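Long-range contacts in cobalamin biosynthesis protein CobN (Mycobacterium tuberculosis, PDB 7C6O), which forms the large, catalytic subunit of cobaltochelatase, the ATP-dependent enzyme that inserts cobalt into the corrin ring during cobalamin biosynthesis: residues G942-D946 / S998-Y1003; D935-I940 / R994-S998; G1004-L1010 / V1025-W1029. All coordinates share one frame; numbering follows the deposited sequence. Where two conformers were deposited one is given.

Interaction 1 (G942-D946 / S998-Y1003); sequences GFFRD and SKPGTY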
ATOM      1  N   GLY A 942      -6.067   3.104   8.231  1.00 12.44           N
ATOM      2  CA  GLY A 942      -5.591   1.853   8.793  1.00 12.59           C
ATOM      3  C   GLY A 942      -4.343   1.346   8.097  1.00 11.85           C
ATOM      4  O   GLY A 942      -3.420   0.843   8.742  1.00 13.17           O
ATOM      5  N   PHE A 943      -4.287   1.484   6.770  1.00 13.81           N
ATOM      6  CA  PHE A 943      -3.112   1.000   6.055  1.00 13.47           C
ATOM      7  C   PHE A 943      -1.886   1.856   6.346  1.00 12.35           C
ATOM      8  O   PHE A 943      -0.769   1.332   6.423  1.00 14.16           O
ATOM      9  CB  PHE A 943      -3.360   0.950   4.550  1.00 16.31           C
ATOM     10  CG  PHE A 943      -2.152   0.520   3.774  1.00 15.97           C
ATOM     11  CD1 PHE A 943      -1.745  -0.805   3.788  1.00 15.07           C
ATOM     12  CD2 PHE A 943      -1.397   1.442   3.065  1.00 16.35           C
ATOM     13  CE1 PHE A 943      -0.621  -1.208   3.093  1.00 16.11           C
ATOM     14  CE2 PHE A 943      -0.268   1.047   2.371  1.00 15.01           C
ATOM     15  CZ  PHE A 943       0.120  -0.281   2.382  1.00 14.72           C
ATOM     16  N   PHE A 944      -2.063   3.175   6.481  1.00 14.56           N
ATOM     17  CA  PHE A 944      -0.933   4.020   6.859  1.00 13.50           C
ATOM     18  C   PHE A 944      -0.339   3.563   8.182  1.00 14.73           C
ATOM     19  O   PHE A 944       0.887   3.479   8.327  1.00 14.34           O
ATOM     20  CB  PHE A 944      -1.360   5.486   6.946  1.00 11.21           C
ATOM     21  CG  PHE A 944      -0.210   6.436   7.155  1.00 14.87           C
ATOM     22  CD1 PHE A 944       0.393   7.060   6.072  1.00 14.11           C
ATOM     23  CD2 PHE A 944       0.277   6.694   8.429  1.00 15.24           C
ATOM     24  CE1 PHE A 944       1.455   7.927   6.253  1.00 18.29           C
ATOM     25  CE2 PHE A 944       1.342   7.560   8.619  1.00 19.53           C
ATOM     26  CZ  PHE A 944       1.928   8.180   7.528  1.00 19.85           C
ATOM     27  N   ARG A 945      -1.197   3.275   9.162  1.00 14.97           N
ATOM     28  CA  ARG A 945      -0.744   2.692  10.422  1.00 14.02           C
ATOM     29  C   ARG A 945       0.036   1.400  10.190  1.00 17.41           C
ATOM     30  O   ARG A 945       1.102   1.193  10.786  1.00 16.20           O
ATOM     31  CB  ARG A 945      -1.955   2.450  11.323  1.00 12.66           C
ATOM     32  CG  ARG A 945      -1.742   1.498  12.486  1.00 12.61           C
ATOM     33  CD  ARG A 945      -3.083   0.918  12.908  1.00 15.59           C
ATOM     34  NE  ARG A 945      -3.601  -0.012  11.907  1.00 14.51           N
ATOM     35  CZ  ARG A 945      -4.882  -0.339  11.768  1.00 14.42           C
ATOM     36  NH1 ARG A 945      -5.807   0.196  12.556  1.00 14.12           N
ATOM     37  NH2 ARG A 945      -5.240  -1.203  10.827  1.00 13.01           N
ATOM     38  N   ASP A 946      -0.472   0.529   9.310  1.00 13.69           N
ATOM     39  CA  ASP A 946       0.161  -0.765   9.062  1.00 15.22           C
ATOM     40  C   ASP A 946       1.542  -0.610   8.435  1.00 15.75           C
ATOM     41  O   ASP A 946       2.501  -1.276   8.845  1.00 16.69           O
ATOM     42  CB  ASP A 946      -0.713  -1.611   8.137  1.00 15.30           C
ATOM     43  CG  ASP A 946      -2.005  -2.049   8.779  1.00 16.77           C
ATOM     44  OD1 ASP A 946      -2.277  -1.661   9.936  1.00 16.23           O
ATOM     45  OD2 ASP A 946      -2.749  -2.792   8.109  1.00 17.03           O
ATOM     46  N   SER A 998      -8.054   4.393  12.248  1.00 13.96           N
ATOM     47  CA  SER A 998      -8.972   3.271  12.382  1.00 15.14           C
ATOM     48  C   SER A 998      -8.731   2.527  13.690  1.00 17.54           C
ATOM     49  O   SER A 998      -7.626   2.532  14.238  1.00 18.97           O
ATOM     50  CB  SER A 998      -8.807   2.304  11.204  1.00 16.96           C
ATOM     51  OG  SER A 998      -9.310   2.859   9.999  1.00 15.45           O
ATOM     52  N   LYS A 999      -9.785   1.887  14.191  1.00 16.94           N
ATOM     53  CA  LYS A 999      -9.652   1.038  15.364  1.00 14.43           C
ATOM     54  C   LYS A 999      -8.573  -0.014  15.115  1.00 14.47           C
ATOM     55  O   LYS A 999      -8.489  -0.563  14.008  1.00 13.34           O
ATOM     56  CB  LYS A 999     -10.988   0.360  15.687  1.00 17.44           C
ATOM     57  CG  LYS A 999     -10.970  -0.522  16.929  1.00 14.62           C
ATOM     58  CD  LYS A 999     -12.358  -1.044  17.271  1.00 15.92           C
ATOM     59  CE  LYS A 999     -12.336  -1.855  18.561  1.00 17.97           C
ATOM     60  NZ  LYS A 999     -13.678  -2.390  18.930  1.00 19.76           N
ATOM     61  N   PRO A1000      -7.717  -0.294  16.101  1.00 14.77           N
ATOM     62  CA  PRO A1000      -6.688  -1.323  15.916  1.00 14.83           C
ATOM     63  C   PRO A1000      -7.300  -2.633  15.451  1.00 16.31           C
ATOM     64  O   PRO A1000      -8.358  -3.051  15.927  1.00 16.46           O
ATOM     65  CB  PRO A1000      -6.065  -1.462  17.309  1.00 19.21           C
ATOM     66  CG  PRO A1000      -6.330  -0.166  17.968  1.00 18.78           C
ATOM     67  CD  PRO A1000      -7.638   0.336  17.431  1.00 15.73           C
ATOM     68  N   GLY A1001      -6.624  -3.273  14.505  1.00 15.41           N
ATOM     69  CA  GLY A1001      -7.113  -4.497  13.925  1.00 15.64           C
ATOM     70  C   GLY A1001      -8.174  -4.323  12.864  1.00 18.49           C
ATOM     71  O   GLY A1001      -8.695  -5.329  12.368  1.00 21.01           O
ATOM     72  N   THR A1002      -8.527  -3.086  12.500  1.00 17.00           N
ATOM     73  CA  THR A1002      -9.606  -2.802  11.560  0.60 17.96           C
ATOM     74  C   THR A1002      -9.162  -1.716  10.588  1.00 15.68           C
ATOM     75  O   THR A1002      -8.096  -1.109  10.738  1.00 15.16           O
ATOM     76  CB  THR A1002     -10.890  -2.350  12.272  0.60 20.07           C
ATOM     77  OG1 THR A1002     -10.781  -0.962  12.617  0.60 19.24           O
ATOM     78  CG2 THR A1002     -11.121  -3.145  13.533  0.60 23.00           C
ATOM     79  N   TYR A1003     -10.039  -1.433   9.621  1.00 14.61           N
ATOM     80  CA  TYR A1003      -9.776  -0.490   8.545  1.00 17.14           C
ATOM     81  C   TYR A1003     -11.044   0.283   8.212  1.00 19.96           C
ATOM     82  O   TYR A1003     -12.149  -0.090   8.610  1.00 20.35           O
ATOM     83  CB  TYR A1003      -9.252  -1.224   7.301  1.00 17.32           C
ATOM     84  CG  TYR A1003      -8.026  -2.029   7.623  1.00 17.68           C
ATOM     85  CD1 TYR A1003      -6.773  -1.441   7.587  1.00 15.17           C
ATOM     86  CD2 TYR A1003      -8.122  -3.358   8.025  1.00 16.90           C
ATOM     87  CE1 TYR A1003      -5.648  -2.152   7.912  1.00 17.00           C
ATOM     88  CE2 TYR A1003      -6.993  -4.082   8.357  1.00 15.33           C
ATOM     89  CZ  TYR A1003      -5.758  -3.470   8.297  1.00 16.84           C
ATOM     90  OH  TYR A1003      -4.623  -4.168   8.622  1.00 16.92           O
TER

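Interaction 2 (D935-I940 / R994-S998); sequences DVTVRI and RIFGS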
ATOM      1  N   ASP A 935      -1.065  24.287  14.613  1.00 16.66           N
ATOM      2  CA  ASP A 935      -1.465  22.992  15.145  1.00 17.68           C
ATOM      3  C   ASP A 935      -1.982  22.104  14.018  1.00 17.65           C
ATOM      4  O   ASP A 935      -2.551  22.581  13.032  1.00 17.60           O
ATOM      5  CB  ASP A 935      -2.537  23.166  16.223  1.00 16.06           C
ATOM      6  CG  ASP A 935      -2.515  22.055  17.263  1.00 18.05           C
ATOM      7  OD1 ASP A 935      -1.742  21.087  17.106  1.00 18.14           O
ATOM      8  OD2 ASP A 935      -3.271  22.157  18.250  1.00 20.02           O
ATOM      9  N   VAL A 936      -1.761  20.800  14.155  1.00 18.52           N
ATOM     10  CA  VAL A 936      -2.188  19.837  13.145  1.00 16.02           C
ATOM     11  C   VAL A 936      -2.847  18.652  13.835  1.00 17.11           C
ATOM     12  O   VAL A 936      -2.274  18.068  14.761  1.00 18.41           O
ATOM     13  CB  VAL A 936      -1.018  19.351  12.265  1.00 16.96           C
ATOM     14  CG1 VAL A 936      -1.525  18.365  11.217  1.00 15.59           C
ATOM     15  CG2 VAL A 936      -0.314  20.519  11.597  1.00 16.47           C
ATOM     16  N   THR A 937      -4.049  18.301  13.388  1.00 15.38           N
ATOM     17  CA  THR A 937      -4.693  17.041  13.734  1.00 17.14           C
ATOM     18  C   THR A 937      -4.652  16.142  12.509  1.00 16.14           C
ATOM     19  O   THR A 937      -5.055  16.557  11.417  1.00 17.31           O
ATOM     20  CB  THR A 937      -6.138  17.254  14.195  1.00 20.67           C
ATOM     21  OG1 THR A 937      -6.143  17.955  15.444  1.00 21.48           O
ATOM     22  CG2 THR A 937      -6.843  15.919  14.372  1.00 20.16           C
ATOM     23  N   VAL A 938      -4.151  14.924  12.685  1.00 13.43           N
ATOM     24  CA  VAL A 938      -3.898  14.003  11.581  1.00 14.18           C
ATOM     25  C   VAL A 938      -4.837  12.817  11.713  1.00 14.29           C
ATOM     26  O   VAL A 938      -4.851  12.139  12.747  1.00 14.23           O
ATOM     27  CB  VAL A 938      -2.437  13.532  11.558  1.00 15.94           C
ATOM     28  CG1 VAL A 938      -2.223  12.528  10.432  1.00 15.31           C
ATOM     29  CG2 VAL A 938      -1.496  14.715  11.411  1.00 18.47           C
ATOM     30  N   ARG A 939      -5.609  12.555  10.661  1.00 11.81           N
ATOM     31  CA  ARG A 939      -6.336  11.300  10.522  1.00 13.46           C
ATOM     32  C   ARG A 939      -5.546  10.405   9.573  1.00 15.58           C
ATOM     33  O   ARG A 939      -5.467  10.680   8.372  1.00 15.81           O
ATOM     34  CB  ARG A 939      -7.757  11.532  10.007  1.00 13.36           C
ATOM     35  CG  ARG A 939      -8.490  10.249   9.626  1.00 13.63           C
ATOM     36  CD  ARG A 939      -8.523   9.229  10.769  1.00 15.59           C
ATOM     37  NE  ARG A 939      -9.186   7.993  10.355  1.00 16.28           N
ATOM     38  CZ  ARG A 939     -10.506   7.829  10.325  1.00 14.19           C
ATOM     39  NH1 ARG A 939     -11.308   8.817  10.701  1.00 13.24           N
ATOM     40  NH2 ARG A 939     -11.026   6.675   9.924  1.00 13.85           N
ATOM     41  N   ILE A 940      -4.947   9.350  10.116  1.00 15.17           N
ATOM     42  CA  ILE A 940      -4.260   8.353   9.306  1.00 14.58           C
ATOM     43  C   ILE A 940      -5.251   7.250   8.971  1.00 14.00           C
ATOM     44  O   ILE A 940      -6.224   7.018   9.695  1.00 15.72           O
ATOM     45  CB  ILE A 940      -3.014   7.785  10.022  1.00 14.25           C
ATOM     46  CG1 ILE A 940      -3.409   7.101  11.334  1.00 15.78           C
ATOM     47  CG2 ILE A 940      -1.974   8.881  10.263  1.00 13.61           C
ATOM     48  CD1 ILE A 940      -2.247   6.438  12.057  1.00 15.44           C
ATOM     49  N   ARG A 994      -2.566  13.998  18.840  1.00 14.54           N
ATOM     50  CA  ARG A 994      -2.973  14.605  17.573  1.00 16.88           C
ATOM     51  C   ARG A 994      -3.259  13.608  16.460  1.00 19.08           C
ATOM     52  O   ARG A 994      -3.904  13.992  15.476  1.00 18.43           O
ATOM     53  CB  ARG A 994      -1.900  15.587  17.079  1.00 15.09           C
ATOM     54  CG  ARG A 994      -1.724  16.828  17.936  1.00 15.78           C
ATOM     55  CD  ARG A 994      -2.972  17.692  17.928  1.00 16.75           C
ATOM     56  NE  ARG A 994      -2.758  18.961  18.622  1.00 16.81           N
ATOM     57  CZ  ARG A 994      -2.872  19.124  19.937  1.00 20.24           C
ATOM     58  NH1 ARG A 994      -3.195  18.094  20.710  1.00 16.55           N
ATOM     59  NH2 ARG A 994      -2.659  20.315  20.480  1.00 20.56           N
ATOM     60  N   ILE A 995      -2.811  12.360  16.557  1.00 17.42           N
ATOM     61  CA  ILE A 995      -2.908  11.396  15.467  1.00 17.30           C
ATOM     62  C   ILE A 995      -4.036  10.419  15.776  1.00 18.49           C
ATOM     63  O   ILE A 995      -4.016   9.738  16.808  1.00 18.68           O
ATOM     64  CB  ILE A 995      -1.580  10.654  15.260  1.00 16.44           C
ATOM     65  CG1 ILE A 995      -0.424  11.650  15.152  1.00 17.54           C
ATOM     66  CG2 ILE A 995      -1.650   9.776  14.013  1.00 14.42           C
ATOM     67  CD1 ILE A 995       0.936  10.998  15.142  1.00 19.56           C
ATOM     68  N   PHE A 996      -5.009  10.334  14.875  1.00 14.34           N
ATOM     69  CA  PHE A 996      -6.140   9.434  15.034  1.00 13.87           C
ATOM     70  C   PHE A 996      -6.254   8.543  13.805  1.00 16.12           C
ATOM     71  O   PHE A 996      -5.792   8.901  12.719  1.00 15.87           O
ATOM     72  CB  PHE A 996      -7.437  10.221  15.267  1.00 13.60           C
ATOM     73  CG  PHE A 996      -7.376  11.126  16.467  1.00 16.42           C
ATOM     74  CD1 PHE A 996      -7.780  10.674  17.714  1.00 17.66           C
ATOM     75  CD2 PHE A 996      -6.884  12.417  16.354  1.00 16.99           C
ATOM     76  CE1 PHE A 996      -7.709  11.501  18.825  1.00 18.11           C
ATOM     77  CE2 PHE A 996      -6.809  13.248  17.460  1.00 18.00           C
ATOM     78  CZ  PHE A 996      -7.224  12.790  18.696  1.00 17.53           C
ATOM     79  N   GLY A 997      -6.848   7.368  13.989  1.00 15.98           N
ATOM     80  CA  GLY A 997      -6.965   6.433  12.892  1.00 16.95           C
ATOM     81  C   GLY A 997      -8.005   5.368  13.157  1.00 15.39           C
ATOM     82  O   GLY A 997      -8.742   5.423  14.143  1.00 14.12           O
ATOM     83  N   SER A 998      -8.054   4.393  12.248  1.00 13.96           N
ATOM     84  CA  SER A 998      -8.972   3.271  12.382  1.00 15.14           C
ATOM     85  C   SER A 998      -8.731   2.527  13.690  1.00 17.54           C
ATOM     86  O   SER A 998      -7.626   2.532  14.238  1.00 18.97           O
ATOM     87  CB  SER A 998      -8.807   2.304  11.204  1.00 16.96           C
ATOM     88  OG  SER A 998      -9.310   2.859   9.999  1.00 15.45           O
TER
HETATM   89  O   HOH W   1      -8.913   5.042   8.862  1.00 19.87           O

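Interaction 3 (G1004-L1010 / V1025-W1029); sequences GAGLLQL and VYTAW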
ATOM      1  N   GLY A1004     -10.869   1.375   7.476  1.00 18.97           N
ATOM      2  CA  GLY A1004     -11.978   2.129   6.927  1.00 20.57           C
ATOM      3  C   GLY A1004     -12.400   3.302   7.797  1.00 19.43           C
ATOM      4  O   GLY A1004     -11.961   3.478   8.936  1.00 15.37           O
ATOM      5  N   ALA A1005     -13.288   4.122   7.225  1.00 17.18           N
ATOM      6  CA  ALA A1005     -13.838   5.287   7.904  1.00 15.41           C
ATOM      7  C   ALA A1005     -15.334   5.183   8.160  1.00 14.78           C
ATOM      8  O   ALA A1005     -15.883   6.031   8.872  1.00 16.00           O
ATOM      9  CB  ALA A1005     -13.545   6.562   7.100  1.00 18.81           C
ATOM     10  N   GLY A1006     -16.007   4.181   7.590  1.00 15.99           N
ATOM     11  CA  GLY A1006     -17.371   3.852   7.942  1.00 16.71           C
ATOM     12  C   GLY A1006     -18.448   4.595   7.181  1.00 15.42           C
ATOM     13  O   GLY A1006     -19.590   4.125   7.140  1.00 15.03           O
ATOM     14  N   LEU A1007     -18.125   5.735   6.566  1.00 15.87           N
ATOM     15  CA  LEU A1007     -19.174   6.572   5.992  1.00 17.07           C
ATOM     16  C   LEU A1007     -19.679   6.053   4.651  1.00 17.22           C
ATOM     17  O   LEU A1007     -20.825   6.332   4.283  1.00 16.38           O
ATOM     18  CB  LEU A1007     -18.681   8.012   5.862  1.00 15.94           C
ATOM     19  CG  LEU A1007     -18.568   8.726   7.211  1.00 17.02           C
ATOM     20  CD1 LEU A1007     -18.105  10.152   7.028  1.00 16.87           C
ATOM     21  CD2 LEU A1007     -19.897   8.691   7.952  1.00 18.46           C
ATOM     22  N   LEU A1008     -18.858   5.310   3.903  1.00 16.62           N
ATOM     23  CA  LEU A1008     -19.380   4.653   2.709  1.00 18.14           C
ATOM     24  C   LEU A1008     -20.458   3.645   3.079  1.00 17.56           C
ATOM     25  O   LEU A1008     -21.518   3.591   2.442  1.00 14.10           O
ATOM     26  CB  LEU A1008     -18.256   3.969   1.932  1.00 21.99           C
ATOM     27  CG  LEU A1008     -18.686   3.195   0.684  1.00 27.35           C
ATOM     28  CD1 LEU A1008     -19.385   4.112  -0.309  1.00 29.08           C
ATOM     29  CD2 LEU A1008     -17.492   2.511   0.033  1.00 30.73           C
ATOM     30  N   GLN A1009     -20.208   2.842   4.118  1.00 16.42           N
ATOM     31  CA  GLN A1009     -21.223   1.907   4.592  1.00 17.28           C
ATOM     32  C   GLN A1009     -22.479   2.641   5.041  1.00 16.26           C
ATOM     33  O   GLN A1009     -23.600   2.198   4.762  1.00 16.42           O
ATOM     34  CB  GLN A1009     -20.665   1.055   5.736  1.00 16.90           C
ATOM     35  CG  GLN A1009     -19.651  -0.001   5.307  1.00 19.57           C
ATOM     36  CD  GLN A1009     -18.260   0.565   5.062  1.00 23.69           C
ATOM     37  OE1 GLN A1009     -18.007   1.749   5.284  1.00 25.61           O
ATOM     38  NE2 GLN A1009     -17.350  -0.288   4.603  1.00 25.92           N
ATOM     39  N   LEU A1010     -22.313   3.771   5.730  1.00 14.80           N
ATOM     40  CA  LEU A1010     -23.467   4.523   6.212  1.00 14.93           C
ATOM     41  C   LEU A1010     -24.296   5.064   5.052  1.00 16.32           C
ATOM     42  O   LEU A1010     -25.523   4.909   5.023  1.00 16.23           O
ATOM     43  CB  LEU A1010     -23.008   5.662   7.124  1.00 14.87           C
ATOM     44  CG  LEU A1010     -24.130   6.447   7.804  1.00 16.58           C
ATOM     45  CD1 LEU A1010     -24.902   5.550   8.773  1.00 18.82           C
ATOM     46  CD2 LEU A1010     -23.579   7.672   8.518  1.00 16.02           C
ATOM     47  N   VAL A1025     -20.737   7.817  13.343  1.00 18.42           N
ATOM     48  CA  VAL A1025     -20.105   6.748  12.575  1.00 16.68           C
ATOM     49  C   VAL A1025     -18.628   7.055  12.359  1.00 15.42           C
ATOM     50  O   VAL A1025     -17.762   6.203  12.587  1.00 16.50           O
ATOM     51  CB  VAL A1025     -20.845   6.530  11.244  1.00 17.95           C
ATOM     52  CG1 VAL A1025     -20.043   5.605  10.335  1.00 17.48           C
ATOM     53  CG2 VAL A1025     -22.232   5.950  11.502  1.00 15.82           C
ATOM     54  N   TYR A1026     -18.320   8.280  11.919  1.00 13.50           N
ATOM     55  CA  TYR A1026     -16.926   8.678  11.735  1.00 13.22           C
ATOM     56  C   TYR A1026     -16.116   8.461  13.007  1.00 15.30           C
ATOM     57  O   TYR A1026     -14.993   7.946  12.960  1.00 16.34           O
ATOM     58  CB  TYR A1026     -16.862  10.142  11.296  1.00 14.45           C
ATOM     59  CG  TYR A1026     -15.468  10.680  11.056  1.00 15.24           C
ATOM     60  CD1 TYR A1026     -14.718  11.220  12.099  1.00 15.87           C
ATOM     61  CD2 TYR A1026     -14.910  10.672   9.784  1.00 13.31           C
ATOM     62  CE1 TYR A1026     -13.446  11.720  11.882  1.00 15.22           C
ATOM     63  CE2 TYR A1026     -13.641  11.174   9.557  1.00 13.38           C
ATOM     64  CZ  TYR A1026     -12.914  11.695  10.610  1.00 14.42           C
ATOM     65  OH  TYR A1026     -11.651  12.193  10.390  1.00 15.44           O
ATOM     66  N   THR A1027     -16.683   8.827  14.158  1.00 18.55           N
ATOM     67  CA  THR A1027     -15.970   8.689  15.423  1.00 19.45           C
ATOM     68  C   THR A1027     -15.887   7.234  15.870  1.00 19.61           C
ATOM     69  O   THR A1027     -14.904   6.838  16.507  1.00 19.57           O
ATOM     70  CB  THR A1027     -16.651   9.546  16.492  1.00 21.15           C
ATOM     71  OG1 THR A1027     -16.771  10.891  16.010  1.00 22.91           O
ATOM     72  CG2 THR A1027     -15.844   9.553  17.779  1.00 21.51           C
ATOM     73  N   ALA A1028     -16.894   6.422  15.539  1.00 19.63           N
ATOM     74  CA  ALA A1028     -16.847   5.010  15.903  1.00 16.60           C
ATOM     75  C   ALA A1028     -15.761   4.266  15.138  1.00 16.54           C
ATOM     76  O   ALA A1028     -15.222   3.272  15.639  1.00 15.37           O
ATOM     77  CB  ALA A1028     -18.205   4.355  15.653  1.00 14.91           C
ATOM     78  N   TRP A1029     -15.430   4.725  13.933  1.00 17.45           N
ATOM     79  CA  TRP A1029     -14.424   4.069  13.111  1.00 16.01           C
ATOM     80  C   TRP A1029     -13.046   4.706  13.216  1.00 15.54           C
ATOM     81  O   TRP A1029     -12.055   4.040  12.899  1.00 19.42           O
ATOM     82  CB  TRP A1029     -14.860   4.067  11.638  1.00 17.35           C
ATOM     83  CG  TRP A1029     -16.003   3.139  11.334  1.00 15.12           C
ATOM     84  CD1 TRP A1029     -17.251   3.162  11.888  1.00 15.32           C
ATOM     85  CD2 TRP A1029     -16.005   2.061  10.390  1.00 14.19           C
ATOM     86  NE1 TRP A1029     -18.026   2.164  11.351  1.00 16.63           N
ATOM     87  CE2 TRP A1029     -17.287   1.475  10.428  1.00 16.40           C
ATOM     88  CE3 TRP A1029     -15.049   1.537   9.512  1.00 14.96           C
ATOM     89  CZ2 TRP A1029     -17.635   0.386   9.628  1.00 16.18           C
ATOM     90  CZ3 TRP A1029     -15.398   0.460   8.715  1.00 13.37           C
ATOM     91  CH2 TRP A1029     -16.681  -0.104   8.780  1.00 14.48           C
TER
HETATM   92  O   HOH W   2     -11.874   1.483  11.534  1.00 26.92           O
HETATM   93  O   HOH W   3     -13.886   7.400  10.526  1.00 16.02           O

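Interaction 1 (G942-D946 / S998-Y1003)
Gly942, at the start of helix 942-947, faces Tyr1003 with their CA atoms 4.8 Å apart, so the first turn of the helix lies against an irregular loop in which Lys999 to Thr1002 form a type II beta turn. Gly1001 holds the third position of that turn, where phi must be positive (80°), a conformation glycine adopts easily. Gly942 brings no side chain, and the CD1 corner of the Tyr1003 ring comes to 3.7 Å from its CA. Most of the binding is done by Arg945. Its CG runs out anti to the backbone N (chi1 163°), and a bend at chi3 then turns the guanidinium back, laying one face over Gly942 CA. Both terminal nitrogens converge end-on upon a single carbonyl: NH2 reaches Thr1002 O at 2.9 Å, and NH1 reaches it at 3.2 Å. NH1 bonds Tyr1034 OH as well, and Lys999 O weakly. On another edge NE and NH2 both grip Asp946 OD1, the NE bond being 2.9 Å long, which fixes the guanidinium's rotation. A long cationic side chain suits this place because it can serve several acceptors at once in its own plane. Asp946 OD2 receives the hydroxyl of Tyr1003; at 2.4 Å from OD2 to OH the bond is very short, and its exact length is doubtful. The carboxylate, which meets the ring's edge nearly perpendicular to it, is also held by Gln600, while Trp563 packs edge-to-face with the tyrosine. The contact thus joins the first turn of helix 942-947, which follows strand 935-940, to the loop after strand 995-997, at the C-terminal ends of two neighbouring parallel strands of an alpha/beta sheet.

Interaction 2 (D935-I940 / R994-S998)
Arg994 and Asp935 meet side-on, with the carboxylate and Val936 O both at the edge of the guanidinium, while the edge of the Phe996 ring is turned to Val938 O and the guanidinium edge of Arg939 meets a water. These groups flank two adjacent parallel strands whose connection is largely helical and contains no strand, a beta-alpha-beta crossover. In the salt bridge NE donates almost straight to OD1 (2.8 Å, 169°) and NH2 donates to the syn lone pair of OD2; the two planes are 50° apart, and His977 also bonds OD2. The strands alternate their backbone bonds: Val938 N to Arg994 O, Phe996 N to Val938 O (2.8 Å), and Ile940 N to Phe996 O. Branched Val938 and Ile995 point to one face of the sheet, Arg939 and Phe996 to the other, where Thr937 CG2 touches Phe996 CD2. Glycine suits position 997 because a CB there would collide with Ile940 CG1. With that CG1 in the crowded position between N and carbonyl carbon (chi1 61°), Ile940 CG2 rests 3.9 Å from Ile995 CG2. Arg939 NH2 donates to the water at 2.9 Å, and the water is also hydrogen-bonded to Ser998 OG, which bonds Gly1004 O too.

Interaction 3 (G1004-L1010 / V1025-W1029)
Trp1029 lies across the backbone of Gly1004 to Gly1006, and its side chain can be followed outward atom by atom. CB rests 3.5 Å from Ala1005 O. With CG anti to the carbonyl carbon (chi1 -71°), the indole is directed over Gly1006, with Gly1004 beside the rim: CD2, one of the two ring-fusion atoms, sits 3.3 Å from Gly1006 CA. That CA stands over the six-membered ring, 3.5 Å from its centroid and 18° off the normal, a CH-pi contact that glycine suits because nothing projects between backbone and ring. CE3 meets Gly1004 C at 3.6 Å, while on the other side of the indole NE1 is bonded to Ile520 O. Farthest out, CH2 touches Gln1009 CD at 4.1 Å, the amide plane inclined 26° to the ring. Gly1006 is also the N-cap of helix 1007-1013. Beyond it, Val1025 rests its two methyls on a pair of neighbouring leucines, one methyl on each: CG1 faces Leu1007 CD2, and CG2 packs 3.7 Å from Leu1010 CD2. Leu1007 CD1 reaches the edge of the Tyr1026 ring, whose hydroxyl bonds Tyr1051. No direct hydrogen bond crosses the two segments. A water donates to Ala1005 O and Tyr1026 O (2.7 Å), bridging the two backbone carbonyls. The contact therefore rests on shape and dispersion, aromatic face against bare backbone and methyl against methyl, with one water bridge linking the two backbones.

In the fold
All three contacts are largely buried within one alpha/beta region. Interaction 2 is the most completely enclosed, inside the mixed sheet, whereas interactions 1 and 3 each include partly exposed residues. Interactions 1 and 2 build on the same elements: strand 935-940 leads into helix 942-947, strand 995-997 leads into the turn, and Ser998 belongs to both. Interaction 3 continues along the chain, and Ser998 OG is probably hydrogen-bonded to Gly1004 O at their junction. Arg939 of interaction 2 makes a cation-pi contact with Tyr1026 of interaction 3. Chemistry changes with place: regular backbone pairing in the sheet, arginine and carboxylate bonds at the strand ends, and aromatic-on-backbone and methyl packing where helix 1019-1030 meets the start of helix 1007-1013.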